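Local coordinates for protein nitroalkane oxidase (Podospora anserina, PDB 3MKH) that oxidises primary and secondary nitroalkanes to aldehydes or ketones with the help of FAD, consuming oxygen and releasing nitrite and hydrogen peroxide, at residues P49-A54 and G58-Q63; E125-A130 and A175-K180; K12-A17 and L75-I80; Q31-H36 and E89-L94; G283-A288 and S360-K365. One frame throughout, in Å; residues are numbered along the deposited sequence.

Overall arrangement
Interactions 1, 3 and 4 lie within the helical N-terminal part of this acyl-CoA dehydrogenase relative, and helix 9-33 serves both 3 and 4, whose centres are 22 Å apart. Interaction 2 ties two loops flanking strands of the beta domain and touches interaction 1, their centres 12 Å apart: Y51 meets P128, L129 and W177. Interaction 5 belongs to the C-terminal helices and meets interaction 4 through L284 and P90, with CD2 of L284 3.7 Å from CG of P90. Interaction 4 comes nearest the cofactor, since L94 touches FAD; the side chains of L129 and Y51 lie about 11 and 12 Å from it. Interaction 3 sits away from the FAD site.

Interaction 1. Residues P49-A54 and G58-Q63; sequences PTYAAA and GILKGQ
The backbone N of I59 donates to A54 O at 3.1 Å in a fairly straight bond (161° at the hydrogen), bringing the chain back onto the last turn of helix 48-56. G58 makes the reversal with a positive phi of 93°, where any side chain would run into the carbonyl oxygen of the residue before it. This is a Schellman motif, and the apolar contact expected between the two residues this long bond joins is present: CG1 of I59 packs 3.9 Å from CB of A54. With CG1 placed beside its own backbone N (chi1 -59°), I59 also lays that methylene close to A54 O, which is thus touched by I59 carbon as well as by the I59 N-H. One turn earlier, Y51, with CG anti to the backbone N (chi1 -177°), reaches forward until its OH lies 3.9 Å from CD2 of L60, with CD1 almost as near, the two side chains crossing at about a right angle. That OH is not left to carbon, because it is hydrogen-bonded to P128 O and T99 OG1. L25 and L21 of helix 9-33 cover A54 and I59, while I96 of helix 90-109 packs against Y51 and both of these residues.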
# COMPACT_ATOMS: atom_id res chain seq x y z
N PRO A 49 -36.68 20.29 9.43
CA PRO A 49 -37.90 19.83 8.75
C PRO A 49 -37.75 18.47 8.07
O PRO A 49 -38.66 17.64 8.14
CB PRO A 49 -38.16 20.94 7.72
CG PRO A 49 -37.57 22.18 8.38
CD PRO A 49 -36.35 21.69 9.11
N THR A 50 -36.62 18.21 7.42
CA THR A 50 -36.48 16.90 6.80
C THR A 50 -36.23 15.79 7.81
O THR A 50 -36.63 14.65 7.60
CB THR A 50 -35.46 16.86 5.65
OG1 THR A 50 -34.24 17.45 6.08
CG2 THR A 50 -35.97 17.62 4.42
N TYR A 51 -35.58 16.12 8.92
CA TYR A 51 -35.47 15.17 10.01
C TYR A 51 -36.87 14.81 10.53
O TYR A 51 -37.17 13.64 10.78
CB TYR A 51 -34.58 15.75 11.12
CG TYR A 51 -34.31 14.85 12.31
CD1 TYR A 51 -35.26 14.66 13.30
CD2 TYR A 51 -33.09 14.22 12.45
CE1 TYR A 51 -35.01 13.85 14.39
CE2 TYR A 51 -32.82 13.41 13.55
CZ TYR A 51 -33.79 13.23 14.52
OH TYR A 51 -33.53 12.45 15.63
N ALA A 52 -37.73 15.82 10.69
CA ALA A 52 -39.10 15.56 11.14
C ALA A 52 -39.85 14.66 10.15
O ALA A 52 -40.70 13.85 10.54
CB ALA A 52 -39.86 16.88 11.34
N ALA A 53 -39.55 14.81 8.86
CA ALA A 53 -40.17 13.97 7.84
C ALA A 53 -39.72 12.52 7.98
O ALA A 53 -40.51 11.60 7.76
CB ALA A 53 -39.88 14.51 6.43
N ALA A 54 -38.44 12.32 8.31
CA ALA A 54 -37.89 10.98 8.54
C ALA A 54 -38.53 10.35 9.77
O ALA A 54 -38.80 9.15 9.81
CB ALA A 54 -36.37 11.03 8.71
N GLY A 58 -41.22 6.91 10.29
CA GLY A 58 -40.99 5.82 11.21
C GLY A 58 -39.52 5.49 11.51
O GLY A 58 -39.23 4.47 12.13
N ILE A 59 -38.60 6.35 11.09
CA ILE A 59 -37.17 6.03 11.18
C ILE A 59 -36.67 5.84 12.63
O ILE A 59 -35.86 4.96 12.91
CB ILE A 59 -36.27 7.05 10.43
CG1 ILE A 59 -36.65 7.10 8.96
CG2 ILE A 59 -34.80 6.64 10.48
CD1 ILE A 59 -36.42 5.77 8.23
N LEU A 60 -37.16 6.67 13.54
CA LEU A 60 -36.74 6.57 14.93
C LEU A 60 -37.30 5.30 15.59
O LEU A 60 -36.62 4.65 16.38
CB LEU A 60 -37.13 7.83 15.71
CG LEU A 60 -36.10 8.97 15.74
CD1 LEU A 60 -35.26 9.06 14.50
CD2 LEU A 60 -36.71 10.33 16.11
N LYS A 61 -38.55 4.96 15.28
CA LYS A 61 -39.10 3.70 15.80
C LYS A 61 -38.21 2.52 15.42
O LYS A 61 -38.04 1.56 16.19
CB LYS A 61 -40.52 3.46 15.26
CG LYS A 61 -41.52 4.59 15.53
CD LYS A 61 -42.92 4.21 15.02
CE LYS A 61 -43.62 5.40 14.36
NZ LYS A 61 -45.08 5.15 14.13
N GLY A 62 -37.64 2.60 14.22
CA GLY A 62 -36.76 1.57 13.71
C GLY A 62 -35.40 1.50 14.38
O GLY A 62 -34.66 0.54 14.19
N GLN A 63 -35.07 2.51 15.17
CA GLN A 63 -33.81 2.52 15.91
C GLN A 63 -33.99 1.97 17.32
O GLN A 63 -33.03 1.86 18.06
CB GLN A 63 -33.26 3.95 15.99
CG GLN A 63 -32.88 4.51 14.64
CD GLN A 63 -32.55 5.99 14.69
OE1 GLN A 63 -32.91 6.69 15.64
NE2 GLN A 63 -31.87 6.47 13.66

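Interaction 2. Residues E125-A130 and A175-K180; sequences EGSPLA and AGWDFK
L129 lays its isobutyl group across the indole of W177, crossing it at about a right angle. The CB bond already heads toward 175-180, and CG, anti to the carbonyl carbon at chi1 -73°, comes 3.6 Å from NE1 of W177. From there the chain forks. CD1 settles over one face of the indole, 3.4 Å from the centroid of the five-membered ring and only 11° off its normal, a close CH-pi contact. The same methyl lies 3.8 Å from CA of G176, just before the tryptophan. CD2 goes to the other ring, where CZ2 of W177 is 3.8 Å away. While one face is taken by the leucine, the edge is used for a polar bond: NE1 donates to S127 O at 2.9 Å, nearly straight at 168°, with the donor in the carbonyl plane and the acceptor practically in the plane of the indole. OG of S127, 3.6 Å from NE1 and off the plane on the side away from L129, is bonded to Q48 NE2. F44 stacks on the indole, and Y51 meets W177 edge-to-face. The contact joins the loop leading into strand 130-133 to that between strands 161-168 and 184-191, in the beta domain of the acyl-CoA dehydrogenase fold, close to FAD-binding T172. A leucine in place of W177, having neither N-H nor ring, would probably leave S127 O without this mate and CD1 of L129 less firmly seated. The straight, in-plane N-H bond probably limits how far the indole can turn, while a face receives the methyl.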
# COMPACT_ATOMS: atom_id res chain seq x y z
N GLU A 125 -43.90 11.34 15.73
CA GLU A 125 -43.99 12.76 15.41
C GLU A 125 -42.95 13.64 16.11
O GLU A 125 -42.16 13.17 16.93
CB GLU A 125 -45.41 13.30 15.63
CG GLU A 125 -45.96 13.08 17.01
CD GLU A 125 -47.47 13.33 17.05
OE1 GLU A 125 -47.95 13.96 18.03
OE2 GLU A 125 -48.17 12.91 16.10
N GLY A 126 -42.96 14.93 15.77
CA GLY A 126 -41.94 15.85 16.23
C GLY A 126 -40.58 15.53 15.63
O GLY A 126 -40.48 14.88 14.58
N SER A 127 -39.53 15.97 16.30
CA SER A 127 -38.18 15.77 15.81
C SER A 127 -37.21 15.63 16.96
O SER A 127 -36.24 16.38 17.05
CB SER A 127 -37.78 16.96 14.91
OG SER A 127 -38.06 18.19 15.56
N PRO A 128 -37.44 14.63 17.85
CA PRO A 128 -36.58 14.45 19.01
C PRO A 128 -35.18 13.98 18.61
O PRO A 128 -35.05 13.18 17.69
CB PRO A 128 -37.29 13.35 19.82
CG PRO A 128 -38.06 12.55 18.77
CD PRO A 128 -38.47 13.58 17.73
N LEU A 129 -34.17 14.48 19.30
CA LEU A 129 -32.77 14.14 19.05
C LEU A 129 -32.19 13.44 20.26
O LEU A 129 -32.47 13.84 21.40
CB LEU A 129 -31.96 15.40 18.80
CG LEU A 129 -32.15 16.12 17.47
CD1 LEU A 129 -31.57 17.52 17.57
CD2 LEU A 129 -31.48 15.32 16.36
N ALA A 130 -31.38 12.42 20.02
CA ALA A 130 -30.66 11.72 21.07
C ALA A 130 -29.17 11.74 20.73
O ALA A 130 -28.80 11.89 19.57
CB ALA A 130 -31.16 10.25 21.22
N ALA A 175 -26.32 19.04 21.47
CA ALA A 175 -26.77 20.39 21.78
C ALA A 175 -28.21 20.69 21.33
O ALA A 175 -28.77 21.74 21.67
CB ALA A 175 -25.78 21.43 21.23
N GLY A 176 -28.82 19.78 20.57
CA GLY A 176 -30.20 19.97 20.13
C GLY A 176 -30.35 20.97 18.99
O GLY A 176 -29.37 21.58 18.58
N TRP A 177 -31.57 21.15 18.49
CA TRP A 177 -31.81 22.03 17.36
C TRP A 177 -31.51 23.50 17.67
O TRP A 177 -31.10 24.26 16.79
CB TRP A 177 -33.25 21.91 16.86
CG TRP A 177 -33.59 20.55 16.35
CD1 TRP A 177 -34.48 19.67 16.90
CD2 TRP A 177 -33.05 19.91 15.19
NE1 TRP A 177 -34.54 18.52 16.15
CE2 TRP A 177 -33.66 18.64 15.10
CE3 TRP A 177 -32.11 20.28 14.22
CZ2 TRP A 177 -33.37 17.73 14.08
CZ3 TRP A 177 -31.81 19.37 13.20
CH2 TRP A 177 -32.45 18.12 13.13
N ASP A 178 -31.71 23.88 18.93
CA ASP A 178 -31.58 25.28 19.34
C ASP A 178 -30.31 25.50 20.18
O ASP A 178 -30.11 26.58 20.75
CB ASP A 178 -32.84 25.77 20.07
CG ASP A 178 -33.03 25.11 21.43
OD1 ASP A 178 -32.23 24.23 21.81
OD2 ASP A 178 -34.02 25.49 22.11
N PHE A 179 -29.48 24.46 20.26
CA PHE A 179 -28.20 24.55 20.94
C PHE A 179 -28.30 24.70 22.46
O PHE A 179 -27.33 25.07 23.11
CB PHE A 179 -27.36 25.67 20.31
CG PHE A 179 -27.12 25.47 18.85
CD1 PHE A 179 -26.72 24.23 18.37
CD2 PHE A 179 -27.32 26.50 17.94
CE1 PHE A 179 -26.51 24.03 17.02
CE2 PHE A 179 -27.11 26.30 16.59
CZ PHE A 179 -26.71 25.06 16.13
N LYS A 180 -29.45 24.40 23.02
CA LYS A 180 -29.58 24.46 24.47
C LYS A 180 -29.78 23.07 25.09
O LYS A 180 -30.20 22.94 26.23
CB LYS A 180 -30.72 25.41 24.87
CG LYS A 180 -30.43 26.87 24.52
CD LYS A 180 -31.54 27.78 25.03
CE LYS A 180 -31.35 29.22 24.55
NZ LYS A 180 -29.96 29.72 24.79

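Interaction 3. Residues K12-A17 and L75-I80; sequences KGTYQA and LIESAI
T14 OG1, hydrogen-bonded to S10 O one turn back on its own helix, rests against the side chain of E77, with CG of the glutamate 3.5 Å away. OE2 of E77 is hydrogen-bonded to S10 OG, so the same serine holds both residues. The two side chains cross at about a right angle, the threonine lying against the aliphatic part of the extended glutamate. With OG1 beside the backbone N (chi1 -65°), CG2 stands anti to that N and both branches meet helix 75-88: OG1 at the glutamate's CG, CG2 at E77 O, 3.5 Å away, and at CG2 of I80, 4.1 Å away. That isoleucine methyl goes on to meet the next residue of helix 9-33, coming 3.6 Å from CA of Y15 and 3.9 Å from its CB, near the plane of the ring at its edge. The ring of Y15 stacks on Y426 of the second subunit, which also packs on I80, so this pair of helices reaches a subunit interface. The short segments run in the same general direction, 28° apart, and their axes come within 9.2 Å, joining helices 9-33 and 75-88 of the helical N-terminal domain of the acyl-CoA dehydrogenase fold. A glycine in place of T14 is likely to open a gap between E77 and I80, leaving the glutamate's methylenes freer to move. What crosses here is van der Waals contact alone; T14 OG1 and E77 OE2 are bonded to S10, so their carbon portions can pack the helices together.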
# COMPACT_ATOMS: atom_id res chain seq x y z
N LYS A 12 -35.17 -7.05 0.58
CA LYS A 12 -35.39 -6.29 -0.65
C LYS A 12 -36.25 -5.08 -0.35
O LYS A 12 -36.03 -4.00 -0.89
CB LYS A 12 -36.04 -7.17 -1.73
CG LYS A 12 -35.04 -8.02 -2.46
CD LYS A 12 -35.69 -9.03 -3.38
CE LYS A 12 -34.66 -10.04 -3.87
NZ LYS A 12 -35.26 -11.13 -4.70
N GLY A 13 -37.24 -5.27 0.52
CA GLY A 13 -38.12 -4.18 0.91
C GLY A 13 -37.35 -3.06 1.58
O GLY A 13 -37.56 -1.87 1.29
N THR A 14 -36.44 -3.44 2.47
CA THR A 14 -35.60 -2.46 3.14
C THR A 14 -34.76 -1.67 2.14
O THR A 14 -34.69 -0.45 2.23
CB THR A 14 -34.70 -3.13 4.20
OG1 THR A 14 -35.52 -3.69 5.23
CG2 THR A 14 -33.73 -2.13 4.81
N TYR A 15 -34.15 -2.37 1.19
CA TYR A 15 -33.36 -1.72 0.14
C TYR A 15 -34.20 -0.71 -0.64
O TYR A 15 -33.79 0.43 -0.84
CB TYR A 15 -32.77 -2.76 -0.81
CG TYR A 15 -31.97 -2.16 -1.96
CD1 TYR A 15 -30.87 -1.34 -1.72
CD2 TYR A 15 -32.31 -2.42 -3.28
CE1 TYR A 15 -30.13 -0.80 -2.77
CE2 TYR A 15 -31.58 -1.87 -4.34
CZ TYR A 15 -30.49 -1.07 -4.08
OH TYR A 15 -29.74 -0.54 -5.11
N GLN A 16 -35.39 -1.13 -1.08
CA GLN A 16 -36.25 -0.24 -1.85
C GLN A 16 -36.72 0.97 -1.03
O GLN A 16 -36.72 2.10 -1.53
CB GLN A 16 -37.44 -1.00 -2.44
CG GLN A 16 -37.04 -2.01 -3.51
CD GLN A 16 -36.25 -1.37 -4.64
OE1 GLN A 16 -36.45 -0.19 -4.97
NE2 GLN A 16 -35.35 -2.14 -5.23
N ALA A 17 -37.11 0.74 0.22
CA ALA A 17 -37.48 1.85 1.11
C ALA A 17 -36.30 2.80 1.34
O ALA A 17 -36.48 4.02 1.39
CB ALA A 17 -38.00 1.32 2.44
N LEU A 75 -29.26 -6.13 12.09
CA LEU A 75 -28.12 -5.29 11.76
C LEU A 75 -27.89 -5.34 10.24
O LEU A 75 -27.48 -4.35 9.62
CB LEU A 75 -26.90 -5.77 12.54
CG LEU A 75 -25.85 -4.82 13.10
CD1 LEU A 75 -26.42 -3.45 13.51
CD2 LEU A 75 -25.10 -5.50 14.26
N ILE A 76 -28.16 -6.48 9.62
CA ILE A 76 -28.05 -6.58 8.16
C ILE A 76 -28.92 -5.54 7.45
O ILE A 76 -28.49 -4.85 6.52
CB ILE A 76 -28.44 -7.98 7.66
CG1 ILE A 76 -27.31 -8.98 7.91
CG2 ILE A 76 -28.73 -7.96 6.16
CD1 ILE A 76 -26.45 -9.19 6.67
N GLU A 77 -30.17 -5.42 7.88
CA GLU A 77 -31.10 -4.47 7.28
C GLU A 77 -30.67 -3.03 7.55
O GLU A 77 -30.84 -2.15 6.70
CB GLU A 77 -32.54 -4.71 7.77
CG GLU A 77 -33.26 -5.79 6.98
CD GLU A 77 -34.35 -6.52 7.78
OE1 GLU A 77 -34.47 -6.32 9.02
OE2 GLU A 77 -35.08 -7.31 7.15
N SER A 78 -30.14 -2.79 8.74
CA SER A 78 -29.56 -1.50 9.05
C SER A 78 -28.39 -1.18 8.12
O SER A 78 -28.24 -0.06 7.67
CB SER A 78 -29.10 -1.47 10.50
OG SER A 78 -30.23 -1.41 11.34
N ALA A 79 -27.56 -2.19 7.83
CA ALA A 79 -26.41 -1.98 6.96
C ALA A 79 -26.87 -1.63 5.55
O ALA A 79 -26.24 -0.82 4.87
CB ALA A 79 -25.51 -3.21 6.95
N ILE A 80 -27.97 -2.23 5.13
CA ILE A 80 -28.54 -1.94 3.82
C ILE A 80 -29.01 -0.49 3.76
O ILE A 80 -28.68 0.25 2.83
CB ILE A 80 -29.67 -2.92 3.45
CG1 ILE A 80 -29.08 -4.31 3.17
CG2 ILE A 80 -30.48 -2.39 2.27
CD1 ILE A 80 -30.09 -5.47 3.16

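Interaction 4. Residues Q31-H36 and E89-L94; sequences QTYLQH and EPSAAL
Two torsions aim the key groups at each other: Y33 puts its ring between its own backbone N and carbonyl carbon (chi1 73°), and E89 leaves with CG anti to N but folds back about the CB-CG bond (chi2 54°). The side chains then come from opposite directions, and Y33 OH donates to OE2 of E89 at 2.7 Å. The carboxylate oxygen lies near the plane of the tyrosine ring, at its edge, yet the ring and carboxylate planes are turned 54° apart. OE2 is gripped twice. The tyrosine arrives on its syn side, while A92 N donates at 2.9 Å on the anti side, and the two donors come from opposite faces of the carboxylate plane. CB of S91 lies 3.6 Å from the phenol oxygen, but OG of S91 is bonded to S237 OG. Y33 OH is also hydrogen-bonded to R30 NH1, and that arginine packs on E89; the nearby charge and the start of a helix would both tend to favour an ionised carboxylate. Further along helix 90-109, L94 touches FAD. Where E89 accepts from A92 N it caps the start of that helix, a side-chain N-cap, here from a glutamate and steadied from helix 9-33 by a tyrosine.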
# COMPACT_ATOMS: atom_id res chain seq x y z
N GLN A 31 -30.05 20.28 -0.60
CA GLN A 31 -30.29 21.52 -1.35
C GLN A 31 -30.69 22.65 -0.40
O GLN A 31 -30.42 23.83 -0.64
CB GLN A 31 -31.34 21.32 -2.45
CG GLN A 31 -30.88 20.38 -3.57
CD GLN A 31 -29.44 20.63 -4.04
OE1 GLN A 31 -28.59 19.73 -3.95
NE2 GLN A 31 -29.17 21.84 -4.54
N THR A 32 -31.30 22.27 0.71
CA THR A 32 -31.66 23.22 1.74
C THR A 32 -30.45 23.78 2.50
O THR A 32 -30.28 25.01 2.56
CB THR A 32 -32.68 22.62 2.70
OG1 THR A 32 -33.91 22.44 2.00
CG2 THR A 32 -32.91 23.54 3.90
N TYR A 33 -29.61 22.91 3.06
CA TYR A 33 -28.50 23.43 3.88
C TYR A 33 -27.39 24.15 3.09
O TYR A 33 -26.69 25.03 3.60
CB TYR A 33 -27.96 22.38 4.88
CG TYR A 33 -27.13 21.22 4.34
CD1 TYR A 33 -25.89 21.43 3.75
CD2 TYR A 33 -27.55 19.90 4.51
CE1 TYR A 33 -25.11 20.35 3.28
CE2 TYR A 33 -26.78 18.83 4.04
CZ TYR A 33 -25.57 19.06 3.44
OH TYR A 33 -24.80 18.00 2.98
N LEU A 34 -27.27 23.79 1.82
CA LEU A 34 -26.33 24.44 0.90
C LEU A 34 -26.58 25.96 0.73
O LEU A 34 -25.71 26.70 0.28
CB LEU A 34 -26.41 23.75 -0.47
CG LEU A 34 -25.22 22.92 -0.97
CD1 LEU A 34 -24.31 22.45 0.14
CD2 LEU A 34 -25.67 21.75 -1.85
N GLN A 35 -27.77 26.41 1.10
CA GLN A 35 -28.07 27.85 1.06
C GLN A 35 -27.33 28.63 2.15
O GLN A 35 -27.22 29.86 2.10
CB GLN A 35 -29.58 28.06 1.21
CG GLN A 35 -30.39 27.24 0.22
CD GLN A 35 -30.76 28.01 -1.04
OE1 GLN A 35 -29.91 28.28 -1.90
NE2 GLN A 35 -32.04 28.37 -1.15
N HIS A 36 -26.83 27.92 3.16
CA HIS A 36 -26.08 28.56 4.22
C HIS A 36 -24.59 28.36 3.99
O HIS A 36 -24.19 27.44 3.26
CB HIS A 36 -26.48 27.99 5.58
CG HIS A 36 -27.91 28.23 5.94
ND1 HIS A 36 -28.42 29.50 6.12
CD2 HIS A 36 -28.94 27.37 6.13
CE1 HIS A 36 -29.71 29.41 6.42
NE2 HIS A 36 -30.05 28.13 6.43
N GLU A 89 -26.39 10.99 0.51
CA GLU A 89 -26.20 12.24 1.26
C GLU A 89 -25.73 11.91 2.67
O GLU A 89 -26.55 11.72 3.59
CB GLU A 89 -27.47 13.11 1.24
CG GLU A 89 -27.58 14.20 2.33
CD GLU A 89 -26.39 15.12 2.38
OE1 GLU A 89 -25.66 15.23 1.36
OE2 GLU A 89 -26.17 15.75 3.44
N PRO A 90 -24.41 11.80 2.85
CA PRO A 90 -23.85 11.38 4.15
C PRO A 90 -24.18 12.32 5.31
O PRO A 90 -24.44 11.83 6.40
CB PRO A 90 -22.34 11.41 3.90
CG PRO A 90 -22.19 11.19 2.41
CD PRO A 90 -23.40 11.83 1.77
N SER A 91 -24.15 13.63 5.10
CA SER A 91 -24.25 14.56 6.22
C SER A 91 -25.63 14.52 6.91
O SER A 91 -25.72 14.32 8.12
CB SER A 91 -23.89 15.99 5.80
OG SER A 91 -23.93 16.87 6.92
N ALA A 92 -26.69 14.69 6.13
CA ALA A 92 -28.03 14.64 6.69
C ALA A 92 -28.33 13.24 7.22
O ALA A 92 -29.04 13.08 8.22
CB ALA A 92 -29.07 15.06 5.66
N ALA A 93 -27.76 12.22 6.58
CA ALA A 93 -27.92 10.85 7.09
C ALA A 93 -27.34 10.70 8.49
O ALA A 93 -27.95 10.08 9.37
CB ALA A 93 -27.28 9.85 6.14
N LEU A 94 -26.14 11.24 8.71
CA LEU A 94 -25.45 10.99 9.96
C LEU A 94 -26.22 11.57 11.16
O LEU A 94 -26.25 10.98 12.24
CB LEU A 94 -24.02 11.56 9.92
CG LEU A 94 -23.19 11.23 11.16
CD1 LEU A 94 -23.18 9.73 11.39
CD2 LEU A 94 -21.77 11.76 11.01

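Interaction 5. Residues G283-A288 and S360-K365; sequences GLMRAA and SEAAVK
M285 carries this contact, laying its whole thioether chain on the backbone and methyls of A362 and A363. Its CG comes 3.6 Å from CA of A363 and 4.0 Å from CB of the same residue. SD follows, 3.8 Å from A363 N, and the terminal CE turns to A362, where it lies 3.8 Å from both CB and O. The chain runs out extended through chi2 and then bends at chi3 (73°), which turns CE onto A362. Small alanines at both places let the helices close up: the CA atoms of M285 and A363 are just 5.4 Å apart. Behind this first layer, Q323, T324 and A327 of helix 311-340 pack on the methionine, and R286, next along, makes a cation-pi contact with W422 of the second subunit. Helices 262-298, 311-340 and 345-374 thus meet around M285 in the C-terminal helical bundle of the acyl-CoA dehydrogenase fold, with L284 packed on the short helices 385-392 and 394-397.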
# COMPACT_ATOMS: atom_id res chain seq x y z
N GLY A 283 -21.05 2.56 1.20
CA GLY A 283 -21.87 3.55 0.52
C GLY A 283 -21.04 4.61 -0.19
O GLY A 283 -21.33 4.99 -1.32
N LEU A 284 -20.00 5.12 0.48
CA LEU A 284 -19.15 6.11 -0.16
C LEU A 284 -18.37 5.49 -1.33
O LEU A 284 -18.15 6.15 -2.33
CB LEU A 284 -18.16 6.72 0.83
CG LEU A 284 -18.71 7.53 1.98
CD1 LEU A 284 -17.56 8.03 2.87
CD2 LEU A 284 -19.56 8.71 1.46
N MET A 285 -17.94 4.24 -1.16
CA MET A 285 -17.19 3.56 -2.22
C MET A 285 -18.06 3.37 -3.44
O MET A 285 -17.64 3.65 -4.57
CB MET A 285 -16.64 2.23 -1.72
CG MET A 285 -15.59 2.41 -0.61
SD MET A 285 -15.07 0.89 0.20
CE MET A 285 -14.06 0.17 -1.10
N ARG A 286 -19.27 2.90 -3.22
CA ARG A 286 -20.27 2.79 -4.28
C ARG A 286 -20.48 4.14 -4.96
O ARG A 286 -20.46 4.24 -6.19
CB ARG A 286 -21.59 2.25 -3.71
CG ARG A 286 -22.76 2.40 -4.65
CD ARG A 286 -23.69 1.19 -4.58
NE ARG A 286 -24.51 1.10 -3.37
CZ ARG A 286 -25.64 1.77 -3.18
NH1 ARG A 286 -26.06 2.63 -4.10
NH2 ARG A 286 -26.35 1.58 -2.07
N ALA A 287 -20.67 5.20 -4.17
CA ALA A 287 -20.88 6.52 -4.77
C ALA A 287 -19.67 6.97 -5.60
O ALA A 287 -19.83 7.54 -6.67
CB ALA A 287 -21.22 7.58 -3.70
N ALA A 288 -18.47 6.73 -5.08
CA ALA A 288 -17.26 7.15 -5.80
C ALA A 288 -17.11 6.35 -7.09
O ALA A 288 -16.83 6.92 -8.16
CB ALA A 288 -16.03 6.98 -4.91
N SER A 360 -13.59 1.54 6.51
CA SER A 360 -13.30 2.97 6.68
C SER A 360 -12.05 3.32 5.88
O SER A 360 -12.02 4.33 5.18
CB SER A 360 -13.12 3.34 8.16
OG SER A 360 -12.01 2.66 8.72
N GLU A 361 -11.03 2.48 5.95
CA GLU A 361 -9.77 2.78 5.28
C GLU A 361 -9.87 2.54 3.78
O GLU A 361 -9.30 3.29 2.97
CB GLU A 361 -8.61 2.01 5.94
CG GLU A 361 -8.32 2.59 7.33
CD GLU A 361 -7.24 1.84 8.11
OE1 GLU A 361 -6.51 1.02 7.52
OE2 GLU A 361 -7.13 2.11 9.33
N ALA A 362 -10.63 1.51 3.40
CA ALA A 362 -10.89 1.26 1.99
C ALA A 362 -11.68 2.39 1.31
O ALA A 362 -11.47 2.66 0.13
CB ALA A 362 -11.59 -0.08 1.80
N ALA A 363 -12.58 3.03 2.04
CA ALA A 363 -13.28 4.21 1.51
C ALA A 363 -12.34 5.39 1.18
O ALA A 363 -12.44 6.02 0.12
CB ALA A 363 -14.41 4.66 2.47
N VAL A 364 -11.43 5.69 2.10
CA VAL A 364 -10.45 6.76 1.85
C VAL A 364 -9.58 6.44 0.62
O VAL A 364 -9.43 7.27 -0.28
CB VAL A 364 -9.56 7.01 3.10
CG1 VAL A 364 -8.51 8.09 2.82
CG2 VAL A 364 -10.43 7.38 4.31
N LYS A 365 -9.05 5.22 0.57
CA LYS A 365 -8.27 4.74 -0.58
C LYS A 365 -9.07 4.78 -1.91
O LYS A 365 -8.53 5.16 -2.94
CB LYS A 365 -7.71 3.34 -0.28
CG LYS A 365 -7.03 2.61 -1.45
CD LYS A 365 -5.92 3.43 -2.09
CE LYS A 365 -4.95 2.52 -2.90
NZ LYS A 365 -5.63 1.43 -3.70